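Local atomic coordinates of Tol-Pal system protein TolB (Acinetobacter baumannii, PDB entry 7MX5), a protein that probably acts as the periplasmic component of the Tol-Pal system, which is thought to support outer membrane invagination during cell division and to maintain outer membrane integrity. Residues K182-V187 and Q199-G204; R252-S257 and S276-S281; G367-L372 and N384-Q389; G114-D119 and D131-I136. One frame throughout, in Å; residues are numbered along the deposited sequence. Where two conformers were deposited one is given.

The four contacts follow the chain from the helix that precedes the beta-propeller through successive blades. Contact 4 comes first, joining helix 110-126 to the approach of strand 135-141. Contact 1 lies in the next four-stranded blade, contact 2 among loops at the edge of a later blade, and contact 3 in the last blade, where the N-terminal strand 6-9 is added to the sheet. None touch: contacts 3 and 4 come within about 5 Å at their nearest atoms, and contacts 1 and 4 within about 7 Å. Contact 2 is the remote one, its centre about 39 Å from that of contact 4, on opposite sides of the chain's centre. Contacts 1 and 3 are both hairpin pairings, about 26 Å between centres.

Contact 1: K182-V187 and Q199-G204; sequences KKIAYV and QDLSTG
Y186 and Q199 meet phenol to amide, with the ring plane and the amide plane turned 65° against each other. The tyrosine OH of Y186 donates to Q199 OE1 at 2.7 Å, nearly straight in line with the amide C=O, and OE1 lies at the ring edge near its plane. Y186 is placed for this by a CG tucked between its backbone N and carbonyl carbon (chi1 53°), while Q199 bends at chi2 to bring its amide up; the amide's other end, NE2, bonds to V165 O in the neighbouring blade. K183 and D200 project from the reverse face of the sheet, and their chains run across each other at a slant, K183 CE lying 3.4 Å from D200 OD2. The salt bridge itself is long, K183 NZ to D200 OD2 3.8 Å. Strands 183-188 and 195-200 form an antiparallel hairpin, the two inner strands of a four-stranded propeller blade. I184 and Q199 are a hydrogen-bonded pair, with Q199 N to I184 O at 2.8 Å and I184 N to Q199 O at 3.0 Å. On the Y186 face, I184 CG2 packs on L201 CD2 at 3.6 Å, two branched aliphatic groups that also cover I154. Beyond the strand end, D200 OD1 accepts from S202 N (2.7 Å), an Asx turn, and also from T203 N, which makes it an Asx motif.

Contact 2: R252-S257 and S276-S281; sequences RMTNDS and SDRGGS
S276 OG accepts the backbone N-H of R278 at 3.2 Å, forming an ST turn, and lies against the amide of N255 in the facing loop. The model gives it a bond to N255 OD1 as well, but that oxygen is crowded against a neighbour, so its exact position is doubtful. Serine suits the spot because its short hydroxyl can take the N-H two residues on. A second hydroxyl works across the contact: S257 OG receives D277 N in a weak bond of 3.2 Å that is nevertheless nearly straight (169°). S257 reaches it with OG held between its backbone N and carbonyl carbon, while S257 O lies 3.4 Å from D277 CB. In the beta-propeller, 252-257 belongs to the connection from the outermost strand of one blade to the first strand of the next, and 276-281 is the turn between the two inner strands of that next blade. D277 to G280 make a type I turn closed by G280 N to D277 O at 3.1 Å; G280 has a positive phi of 97°, for which glycine is well suited. R278 comes edge-on alongside the connection. Its chain bends at chi3, and the N255 amide, nearly parallel to the guanidinium (planes 11° apart), lies beside it near its plane, not over its face; T254 CG2 is also in that plane, 3.3 Å from R278 NH2. The arginine also makes a cation-pi contact with Y285. Away from the turn, T254 and N255 pack on F274.

Contact 3: G367-L372 and N384-Q389; sequences GNRGLL and NLPSEQ
R369 lays its guanidinium flat over P386, whose CB sits 3.4 Å above the plane and over its centre. The pair lies in the beta hairpin of strands 369-376 and 382-386, part of the last blade of the propeller. Proline suits this site because its rigid ring presents carbon to the face of a flat cation. Beside it, L371 CB packs on P386 CA at 3.5 Å, and on the opposite face of the sheet L372 CB meets L385 CB at 3.8 Å. L372 and L385 are the hydrogen-bonded pair between these two segments, with L385 N to L372 O at 2.6 Å and L372 N to L385 O at 3.1 Å. The two antiparallel strands are strongly twisted against each other, 133° between the directions of their short segments.

The second shell explains the arginine. The chain of R369 bends at chi3 (-62°), and NH2 reaches a salt bridge with E6 of strand 6-9, which pairs with 382-386 on its far side; E6 and H4 also bond to the backbone of N384 and P386. V392 and P395 pack against L372, enclosing the leucine side of the hairpin. N384 is fixed from within its own blade, since its OD1 is hydrogen-bonded to S373 OG, while that same N384 OD1 lies 3.8 Å from L371 CD1.

Contact 4: G114-D119 and D131-I136; sequences GHMVSD and DFSGRI
This is a polar contact between a helix and a loop, at the junction where helix 110-126, packed on helix 29-37, hands over to the segment entering strand 135-141 of the beta-propeller. At its heart the D119 carboxylate faces the backbone of F132 and S133. F132 N donates to D119 OD1 at 2.8 Å on the syn lone pair, and S133 N donates to D119 OD2 at 3.3 Å, also on the syn side but 34° out of the carboxylate plane. S133 OG adds a weak bond to D119 OD2 of 3.2 Å. Aspartate fits because both its oxygens can take successive N-H groups of one turn. F132 uses its ring differently: F132 CD2 packs on S118 CB at 3.5 Å, apolar carbon against the helix beside the carboxylate. F132 O, bonded to T157 OG1, stands 3.4 Å above one face of the H115 imidazole, offset toward its rim, while ND1 of H115 is hydrogen-bonded to D35. With its oxygens drawing on backbone N-H groups and a hydroxyl, the D119 carboxylate would be expected to favour its charged form.

Contact 1: K182-V187 and Q199-G204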
loop_
_atom_site.group_PDB
_atom_site.type_symbol
_atom_site.label_atom_id
_atom_site.label_comp_id
_atom_site.label_asym_id
_atom_site.label_seq_id
_atom_site.Cartn_x
_atom_site.Cartn_y
_atom_site.Cartn_z
ATOM N N LYS A 182 5.308 0.174 -13.324
ATOM C CA LYS A 182 5.829 -0.815 -14.261
ATOM C C LYS A 182 7.191 -1.346 -13.847
ATOM O O LYS A 182 7.536 -2.483 -14.187
ATOM C CB LYS A 182 5.925 -0.219 -15.668
ATOM C CG LYS A 182 4.740 -0.533 -16.563
ATOM C CD LYS A 182 4.281 0.706 -17.315
ATOM C CE LYS A 182 3.113 0.393 -18.234
ATOM N NZ LYS A 182 3.079 1.305 -19.411
ATOM N N LYS A 183 7.971 -0.548 -13.123
ATOM C CA LYS A 183 9.288 -0.948 -12.659
ATOM C C LYS A 183 9.368 -0.754 -11.151
ATOM O O LYS A 183 8.617 0.027 -10.562
ATOM C CB LYS A 183 10.397 -0.145 -13.353
ATOM C CG LYS A 183 10.448 -0.338 -14.859
ATOM C CD LYS A 183 11.718 0.251 -15.449
ATOM C CE LYS A 183 11.898 -0.169 -16.899
ATOM N NZ LYS A 183 11.207 0.758 -17.837
ATOM N N ILE A 184 10.289 -1.485 -10.530
ATOM C CA ILE A 184 10.541 -1.373 -9.101
ATOM C C ILE A 184 12.036 -1.186 -8.888
ATOM O O ILE A 184 12.855 -1.750 -9.624
ATOM C CB ILE A 184 10.019 -2.602 -8.324
ATOM C CG1 ILE A 184 10.140 -2.372 -6.817
ATOM C CG2 ILE A 184 10.761 -3.866 -8.735
ATOM C CD1 ILE A 184 8.898 -2.730 -6.049
ATOM N N ALA A 185 12.388 -0.371 -7.899
ATOM C CA ALA A 185 13.773 -0.143 -7.528
ATOM C C ALA A 185 14.006 -0.619 -6.102
ATOM O O ALA A 185 13.074 -0.739 -5.301
ATOM C CB ALA A 185 14.156 1.334 -7.654
ATOM N N TYR A 186 15.272 -0.883 -5.791
ATOM C CA TYR A 186 15.640 -1.412 -4.486
ATOM C C TYR A 186 17.138 -1.244 -4.295
ATOM O O TYR A 186 17.890 -1.060 -5.256
ATOM C CB TYR A 186 15.241 -2.884 -4.348
ATOM C CG TYR A 186 15.755 -3.759 -5.472
ATOM C CD1 TYR A 186 16.994 -4.379 -5.383
ATOM C CD2 TYR A 186 15.004 -3.957 -6.625
ATOM C CE1 TYR A 186 17.470 -5.174 -6.407
ATOM C CE2 TYR A 186 15.471 -4.753 -7.653
ATOM C CZ TYR A 186 16.705 -5.360 -7.538
ATOM O OH TYR A 186 17.179 -6.154 -8.557
ATOM N N VAL A 187 17.560 -1.314 -3.038
ATOM C CA VAL A 187 18.970 -1.266 -2.673
ATOM C C VAL A 187 19.414 -2.686 -2.359
ATOM O O VAL A 187 18.835 -3.348 -1.491
ATOM C CB VAL A 187 19.208 -0.334 -1.476
ATOM C CG1 VAL A 187 20.697 -0.218 -1.181
ATOM C CG2 VAL A 187 18.601 1.028 -1.749
ATOM N N GLN A 199 14.402 -2.480 -11.816
ATOM C CA GLN A 199 13.994 -3.765 -12.371
ATOM C C GLN A 199 12.705 -3.602 -13.168
ATOM O O GLN A 199 11.675 -3.201 -12.617
ATOM C CB GLN A 199 13.810 -4.796 -11.259
ATOM C CG GLN A 199 13.563 -6.208 -11.757
ATOM C CD GLN A 199 14.254 -7.249 -10.901
ATOM O OE1 GLN A 199 15.218 -6.951 -10.196
ATOM N NE2 GLN A 199 13.767 -8.484 -10.962
ATOM N N ASP A 200 12.768 -3.923 -14.458
ATOM C CA ASP A 200 11.576 -3.955 -15.297
ATOM C C ASP A 200 10.743 -5.181 -14.938
ATOM O O ASP A 200 11.196 -6.315 -15.108
ATOM C CB ASP A 200 11.977 -3.979 -16.771
ATOM C CG ASP A 200 10.796 -3.800 -17.713
ATOM O OD1 ASP A 200 9.789 -4.523 -17.574
ATOM O OD2 ASP A 200 10.880 -2.928 -18.603
ATOM N N LEU A 201 9.526 -4.956 -14.446
ATOM C CA LEU A 201 8.678 -6.063 -14.018
ATOM C C LEU A 201 8.045 -6.821 -15.178
ATOM O O LEU A 201 7.509 -7.913 -14.959
ATOM C CB LEU A 201 7.583 -5.556 -13.080
ATOM C CG LEU A 201 8.076 -4.913 -11.783
ATOM C CD1 LEU A 201 6.943 -4.182 -11.088
ATOM C CD2 LEU A 201 8.686 -5.964 -10.868
ATOM N N SER A 202 8.090 -6.280 -16.395
ATOM C CA SER A 202 7.517 -6.962 -17.552
ATOM C C SER A 202 8.503 -7.961 -18.150
ATOM O O SER A 202 8.240 -9.168 -18.171
ATOM C CB SER A 202 7.077 -5.935 -18.602
ATOM O OG SER A 202 6.091 -6.476 -19.464
ATOM N N THR A 203 9.645 -7.471 -18.635
ATOM C CA THR A 203 10.664 -8.346 -19.202
ATOM C C THR A 203 11.535 -9.004 -18.141
ATOM O O THR A 203 12.166 -10.027 -18.425
ATOM C CB THR A 203 11.557 -7.564 -20.169
ATOM O OG1 THR A 203 12.506 -6.792 -19.423
ATOM C CG2 THR A 203 10.721 -6.630 -21.033
ATOM N N GLY A 204 11.584 -8.445 -16.933
ATOM C CA GLY A 204 12.441 -8.968 -15.886
ATOM C C GLY A 204 13.692 -8.137 -15.682
ATOM O O GLY A 204 14.089 -7.869 -14.544
#

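Contact 2: R252-S257 and S276-S281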
loop_
_atom_site.group_PDB
_atom_site.type_symbol
_atom_site.label_atom_id
_atom_site.label_comp_id
_atom_site.label_asym_id
_atom_site.label_seq_id
_atom_site.Cartn_x
_atom_site.Cartn_y
_atom_site.Cartn_z
ATOM N N ARG A 252 23.757 17.187 -4.916
ATOM C CA ARG A 252 23.181 17.078 -3.584
ATOM C C ARG A 252 22.241 18.237 -3.263
ATOM O O ARG A 252 22.255 19.287 -3.911
ATOM C CB ARG A 252 24.290 16.999 -2.538
ATOM C CG ARG A 252 25.088 18.265 -2.348
ATOM C CD ARG A 252 25.650 18.298 -0.944
ATOM N NE ARG A 252 24.631 18.673 0.025
ATOM C CZ ARG A 252 24.540 19.870 0.586
ATOM N NH1 ARG A 252 25.413 20.826 0.317
ATOM N NH2 ARG A 252 23.550 20.113 1.440
ATOM N N MET A 253 21.420 18.028 -2.230
ATOM C CA MET A 253 20.381 18.989 -1.881
ATOM C C MET A 253 20.409 19.428 -0.418
ATOM O O MET A 253 20.570 20.622 -0.147
ATOM C CB MET A 253 19.000 18.428 -2.232
ATOM C CG MET A 253 18.988 17.516 -3.447
ATOM S SD MET A 253 18.628 18.433 -4.957
ATOM C CE MET A 253 16.842 18.422 -4.926
ATOM N N THR A 254 20.194 18.515 0.523
ATOM C CA THR A 254 20.053 19.003 1.892
ATOM C C THR A 254 20.817 18.505 3.115
ATOM O O THR A 254 21.927 18.953 3.404
ATOM C CB THR A 254 18.559 19.012 2.335
ATOM O OG1 THR A 254 17.681 18.913 1.204
ATOM C CG2 THR A 254 18.239 20.283 3.108
ATOM N N ASN A 255 20.194 17.573 3.826
ATOM C CA ASN A 255 20.672 17.179 5.144
ATOM C C ASN A 255 21.948 16.519 5.639
ATOM O O ASN A 255 22.145 15.327 5.510
ATOM C CB ASN A 255 19.527 16.638 5.951
ATOM C CG ASN A 255 19.094 17.610 6.977
ATOM O OD1 ASN A 255 18.979 17.287 8.139
ATOM N ND2 ASN A 255 18.922 18.832 6.561
ATOM N N ASP A 256 22.799 17.331 6.256
ATOM C CA ASP A 256 23.959 16.763 6.923
ATOM C C ASP A 256 23.735 16.884 8.430
ATOM O O ASP A 256 24.424 17.630 9.127
ATOM C CB ASP A 256 25.223 17.517 6.467
ATOM C CG ASP A 256 26.512 16.840 6.892
ATOM O OD1 ASP A 256 26.531 16.166 7.942
ATOM O OD2 ASP A 256 27.522 17.001 6.174
ATOM N N SER A 257 22.741 16.147 8.935
ATOM C CA SER A 257 22.198 16.402 10.265
ATOM C C SER A 257 22.529 15.337 11.303
ATOM O O SER A 257 22.097 15.467 12.454
ATOM C CB SER A 257 20.676 16.569 10.190
ATOM O OG SER A 257 20.053 15.393 9.703
ATOM N N SER A 276 14.916 15.177 9.309
ATOM C CA SER A 276 16.058 16.031 9.589
ATOM C C SER A 276 16.249 16.181 11.090
ATOM O O SER A 276 15.273 16.292 11.838
ATOM C CB SER A 276 15.868 17.406 8.948
ATOM O OG SER A 276 16.952 18.252 9.280
ATOM N N ASP A 277 17.512 16.195 11.521
ATOM C CA ASP A 277 17.874 16.452 12.909
ATOM C C ASP A 277 18.524 17.821 13.087
ATOM O O ASP A 277 19.162 18.075 14.114
ATOM C CB ASP A 277 18.805 15.356 13.430
ATOM C CG ASP A 277 18.739 15.196 14.940
ATOM O OD1 ASP A 277 17.676 14.781 15.448
ATOM O OD2 ASP A 277 19.747 15.487 15.618
ATOM N N ARG A 278 18.369 18.714 12.104
ATOM C CA ARG A 278 19.029 20.014 12.158
ATOM C C ARG A 278 18.504 20.893 13.286
ATOM O O ARG A 278 19.175 21.860 13.662
ATOM C CB ARG A 278 18.871 20.739 10.820
ATOM C CG ARG A 278 17.432 21.040 10.438
ATOM C CD ARG A 278 17.357 22.185 9.446
ATOM N NE ARG A 278 17.429 21.718 8.067
ATOM C CZ ARG A 278 17.382 22.511 7.005
ATOM N NH1 ARG A 278 17.243 23.821 7.127
ATOM N NH2 ARG A 278 17.481 21.975 5.792
ATOM N N GLY A 279 17.332 20.588 13.830
ATOM C CA GLY A 279 16.783 21.320 14.948
ATOM C C GLY A 279 17.029 20.703 16.305
ATOM O O GLY A 279 16.516 21.215 17.305
ATOM N N GLY A 280 17.805 19.623 16.377
ATOM C CA GLY A 280 18.059 18.928 17.619
ATOM C C GLY A 280 17.177 17.722 17.860
ATOM O O GLY A 280 17.400 16.997 18.837
ATOM N N SER A 281 16.186 17.490 17.003
ATOM C CA SER A 281 15.279 16.359 17.124
ATOM C C SER A 281 14.790 15.993 15.734
ATOM O O SER A 281 14.637 16.876 14.881
ATOM C CB SER A 281 14.088 16.684 18.038
ATOM O OG SER A 281 13.227 17.632 17.431
#

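Contact 3: G367-L372 and N384-Q389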
loop_
_atom_site.group_PDB
_atom_site.type_symbol
_atom_site.label_atom_id
_atom_site.label_comp_id
_atom_site.label_asym_id
_atom_site.label_seq_id
_atom_site.Cartn_x
_atom_site.Cartn_y
_atom_site.Cartn_z
ATOM N N GLY A 367 3.403 -10.176 19.014
ATOM C CA GLY A 367 3.877 -11.444 19.542
ATOM C C GLY A 367 5.321 -11.654 19.131
ATOM O O GLY A 367 6.159 -10.755 19.248
ATOM N N ASN A 368 5.622 -12.851 18.632
ATOM C CA ASN A 368 6.941 -13.162 18.103
ATOM C C ASN A 368 7.007 -13.019 16.588
ATOM O O ASN A 368 8.030 -13.361 15.986
ATOM C CB ASN A 368 7.354 -14.577 18.513
ATOM C CG ASN A 368 6.518 -15.649 17.837
ATOM O OD1 ASN A 368 5.396 -15.394 17.396
ATOM N ND2 ASN A 368 7.063 -16.857 17.752
ATOM N N ARG A 369 5.946 -12.516 15.963
ATOM C CA ARG A 369 5.831 -12.472 14.512
ATOM C C ARG A 369 6.210 -11.092 13.991
ATOM O O ARG A 369 5.766 -10.073 14.532
ATOM C CB ARG A 369 4.406 -12.816 14.073
ATOM C CG ARG A 369 4.040 -14.284 14.203
ATOM C CD ARG A 369 2.930 -14.657 13.234
ATOM N NE ARG A 369 1.703 -13.914 13.497
ATOM C CZ ARG A 369 0.497 -14.294 13.099
ATOM N NH1 ARG A 369 0.315 -15.409 12.412
ATOM N NH2 ARG A 369 -0.553 -13.532 13.395
ATOM N N GLY A 370 7.032 -11.065 12.946
ATOM C CA GLY A 370 7.248 -9.853 12.183
ATOM C C GLY A 370 6.278 -9.811 11.020
ATOM O O GLY A 370 6.296 -10.703 10.167
ATOM N N LEU A 371 5.420 -8.795 10.973
ATOM C CA LEU A 371 4.287 -8.808 10.061
ATOM C C LEU A 371 4.078 -7.432 9.444
ATOM O O LEU A 371 4.611 -6.421 9.910
ATOM C CB LEU A 371 3.009 -9.254 10.782
ATOM C CG LEU A 371 2.642 -8.512 12.070
ATOM C CD1 LEU A 371 1.728 -7.327 11.792
ATOM C CD2 LEU A 371 1.994 -9.461 13.061
ATOM N N LEU A 372 3.276 -7.413 8.383
ATOM C CA LEU A 372 2.749 -6.187 7.805
ATOM C C LEU A 372 1.342 -5.951 8.336
ATOM O O LEU A 372 0.571 -6.898 8.523
ATOM C CB LEU A 372 2.716 -6.262 6.277
ATOM C CG LEU A 372 4.035 -6.229 5.505
ATOM C CD1 LEU A 372 3.770 -5.987 4.026
ATOM C CD2 LEU A 372 4.976 -5.173 6.065
ATOM N N ASN A 384 -3.978 -7.621 9.107
ATOM C CA ASN A 384 -2.658 -8.161 9.393
ATOM C C ASN A 384 -2.198 -9.077 8.269
ATOM O O ASN A 384 -2.964 -9.911 7.776
ATOM C CB ASN A 384 -2.648 -8.919 10.722
ATOM C CG ASN A 384 -2.587 -7.990 11.916
ATOM O OD1 ASN A 384 -2.032 -6.895 11.835
ATOM N ND2 ASN A 384 -3.157 -8.422 13.035
ATOM N N LEU A 385 -0.935 -8.912 7.871
ATOM C CA LEU A 385 -0.286 -9.747 6.863
ATOM C C LEU A 385 0.945 -10.402 7.486
ATOM O O LEU A 385 2.083 -10.013 7.192
ATOM C CB LEU A 385 0.109 -8.934 5.631
ATOM C CG LEU A 385 -0.939 -8.564 4.576
ATOM C CD1 LEU A 385 -1.532 -9.813 3.940
ATOM C CD2 LEU A 385 -2.032 -7.664 5.138
ATOM N N PRO A 386 0.755 -11.391 8.356
ATOM C CA PRO A 386 1.904 -12.045 8.984
ATOM C C PRO A 386 2.609 -13.000 8.035
ATOM O O PRO A 386 2.037 -13.515 7.073
ATOM C CB PRO A 386 1.291 -12.810 10.166
ATOM C CG PRO A 386 -0.145 -12.395 10.236
ATOM C CD PRO A 386 -0.520 -11.896 8.888
ATOM N N SER A 387 3.884 -13.221 8.327
ATOM C CA SER A 387 4.677 -14.222 7.638
ATOM C C SER A 387 4.663 -15.529 8.422
ATOM O O SER A 387 4.437 -15.552 9.634
ATOM C CB SER A 387 6.116 -13.736 7.449
ATOM O OG SER A 387 6.854 -14.629 6.633
ATOM N N GLU A 388 4.898 -16.630 7.707
ATOM C CA GLU A 388 5.016 -17.918 8.380
ATOM C C GLU A 388 6.312 -18.009 9.174
ATOM O O GLU A 388 6.353 -18.667 10.220
ATOM C CB GLU A 388 4.934 -19.055 7.363
ATOM C CG GLU A 388 3.546 -19.268 6.788
ATOM C CD GLU A 388 3.264 -20.720 6.462
ATOM O OE1 GLU A 388 3.868 -21.605 7.106
ATOM O OE2 GLU A 388 2.439 -20.981 5.562
ATOM N N GLN A 389 7.369 -17.354 8.699
ATOM C CA GLN A 389 8.646 -17.349 9.392
ATOM C C GLN A 389 9.405 -16.086 9.015
ATOM O O GLN A 389 9.280 -15.571 7.901
ATOM C CB GLN A 389 9.475 -18.598 9.069
ATOM C CG GLN A 389 9.721 -18.828 7.588
ATOM C CD GLN A 389 8.578 -19.556 6.910
ATOM O OE1 GLN A 389 7.955 -20.444 7.494
ATOM N NE2 GLN A 389 8.295 -19.183 5.667
#

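Contact 4: G114-D119 and D131-I136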
loop_
_atom_site.group_PDB
_atom_site.type_symbol
_atom_site.label_atom_id
_atom_site.label_comp_id
_atom_site.label_asym_id
_atom_site.label_seq_id
_atom_site.Cartn_x
_atom_site.Cartn_y
_atom_site.Cartn_z
ATOM N N GLY A 114 -12.189 -11.005 -9.048
ATOM C CA GLY A 114 -12.917 -10.699 -7.828
ATOM C C GLY A 114 -12.521 -9.362 -7.238
ATOM O O GLY A 114 -13.364 -8.628 -6.717
ATOM N N HIS A 115 -11.232 -9.024 -7.315
ATOM C CA HIS A 115 -10.784 -7.723 -6.835
ATOM C C HIS A 115 -11.318 -6.593 -7.706
ATOM O O HIS A 115 -11.567 -5.493 -7.203
ATOM C CB HIS A 115 -9.256 -7.685 -6.778
ATOM C CG HIS A 115 -8.666 -8.660 -5.804
ATOM N ND1 HIS A 115 -9.343 -9.095 -4.685
ATOM C CD2 HIS A 115 -7.465 -9.283 -5.784
ATOM C CE1 HIS A 115 -8.584 -9.944 -4.017
ATOM N NE2 HIS A 115 -7.438 -10.075 -4.662
ATOM N N MET A 116 -11.504 -6.844 -9.004
ATOM C CA MET A 116 -12.089 -5.831 -9.877
ATOM C C MET A 116 -13.560 -5.610 -9.549
ATOM O O MET A 116 -14.024 -4.467 -9.467
ATOM C CB MET A 116 -11.920 -6.236 -11.342
ATOM C CG MET A 116 -10.508 -6.070 -11.877
ATOM S SD MET A 116 -10.138 -7.226 -13.209
ATOM C CE MET A 116 -10.109 -6.122 -14.620
ATOM N N VAL A 117 -14.311 -6.699 -9.366
ATOM C CA VAL A 117 -15.716 -6.584 -8.985
ATOM C C VAL A 117 -15.846 -5.854 -7.655
ATOM O O VAL A 117 -16.688 -4.961 -7.498
ATOM C CB VAL A 117 -16.370 -7.977 -8.932
ATOM C CG1 VAL A 117 -17.779 -7.885 -8.367
ATOM C CG2 VAL A 117 -16.385 -8.608 -10.317
ATOM N N SER A 118 -15.007 -6.213 -6.682
ATOM C CA SER A 118 -15.045 -5.549 -5.384
ATOM C C SER A 118 -14.623 -4.090 -5.486
ATOM O O SER A 118 -15.147 -3.244 -4.751
ATOM C CB SER A 118 -14.151 -6.291 -4.394
ATOM O OG SER A 118 -14.428 -7.681 -4.398
ATOM N N ASP A 119 -13.681 -3.776 -6.378
ATOM C CA ASP A 119 -13.287 -2.386 -6.579
ATOM C C ASP A 119 -14.447 -1.562 -7.121
ATOM O O ASP A 119 -14.624 -0.397 -6.741
ATOM C CB ASP A 119 -12.089 -2.308 -7.527
ATOM C CG ASP A 119 -10.762 -2.437 -6.804
ATOM O OD1 ASP A 119 -10.768 -2.727 -5.590
ATOM O OD2 ASP A 119 -9.711 -2.246 -7.451
ATOM N N ASP A 131 -9.250 -0.363 -3.847
ATOM C CA ASP A 131 -7.837 -0.723 -3.842
ATOM C C ASP A 131 -7.622 -2.211 -3.593
ATOM O O ASP A 131 -6.518 -2.614 -3.209
ATOM C CB ASP A 131 -7.071 0.103 -2.806
ATOM C CG ASP A 131 -6.434 1.340 -3.405
ATOM O OD1 ASP A 131 -6.354 1.429 -4.649
ATOM O OD2 ASP A 131 -6.011 2.225 -2.634
ATOM N N PHE A 132 -8.650 -3.039 -3.795
ATOM C CA PHE A 132 -8.454 -4.481 -3.698
ATOM C C PHE A 132 -7.577 -4.987 -4.834
ATOM O O PHE A 132 -6.760 -5.895 -4.641
ATOM C CB PHE A 132 -9.805 -5.193 -3.687
ATOM C CG PHE A 132 -10.738 -4.684 -2.631
ATOM C CD1 PHE A 132 -10.439 -4.853 -1.289
ATOM C CD2 PHE A 132 -11.903 -4.021 -2.975
ATOM C CE1 PHE A 132 -11.287 -4.379 -0.313
ATOM C CE2 PHE A 132 -12.759 -3.546 -2.001
ATOM C CZ PHE A 132 -12.450 -3.726 -0.669
ATOM N N SER A 133 -7.732 -4.413 -6.023
ATOM C CA SER A 133 -6.747 -4.588 -7.074
ATOM C C SER A 133 -5.534 -3.716 -6.780
ATOM O O SER A 133 -5.649 -2.623 -6.218
ATOM C CB SER A 133 -7.336 -4.231 -8.439
ATOM O OG SER A 133 -8.509 -4.982 -8.701
ATOM N N GLY A 134 -4.364 -4.211 -7.157
ATOM C CA GLY A 134 -3.112 -3.546 -6.863
ATOM C C GLY A 134 -2.136 -4.477 -6.173
ATOM O O GLY A 134 -2.471 -5.578 -5.743
ATOM N N ARG A 135 -0.900 -3.998 -6.076
ATOM C CA ARG A 135 0.201 -4.806 -5.579
ATOM C C ARG A 135 0.933 -4.075 -4.463
ATOM O O ARG A 135 0.939 -2.842 -4.401
ATOM C CB ARG A 135 1.176 -5.155 -6.709
ATOM C CG ARG A 135 0.502 -5.772 -7.925
ATOM C CD ARG A 135 0.400 -7.280 -7.787
ATOM N NE ARG A 135 1.687 -7.923 -8.016
ATOM C CZ ARG A 135 1.921 -9.217 -7.851
ATOM N NH1 ARG A 135 0.972 -10.046 -7.446
ATOM N NH2 ARG A 135 3.139 -9.691 -8.095
ATOM N N ILE A 136 1.547 -4.855 -3.576
ATOM C CA ILE A 136 2.338 -4.336 -2.469
ATOM C C ILE A 136 3.680 -5.051 -2.469
ATOM O O ILE A 136 3.731 -6.286 -2.469
ATOM C CB ILE A 136 1.631 -4.524 -1.113
ATOM C CG1 ILE A 136 0.276 -3.813 -1.106
ATOM C CG2 ILE A 136 2.511 -4.019 0.022
ATOM C CD1 ILE A 136 -0.449 -3.897 0.220
#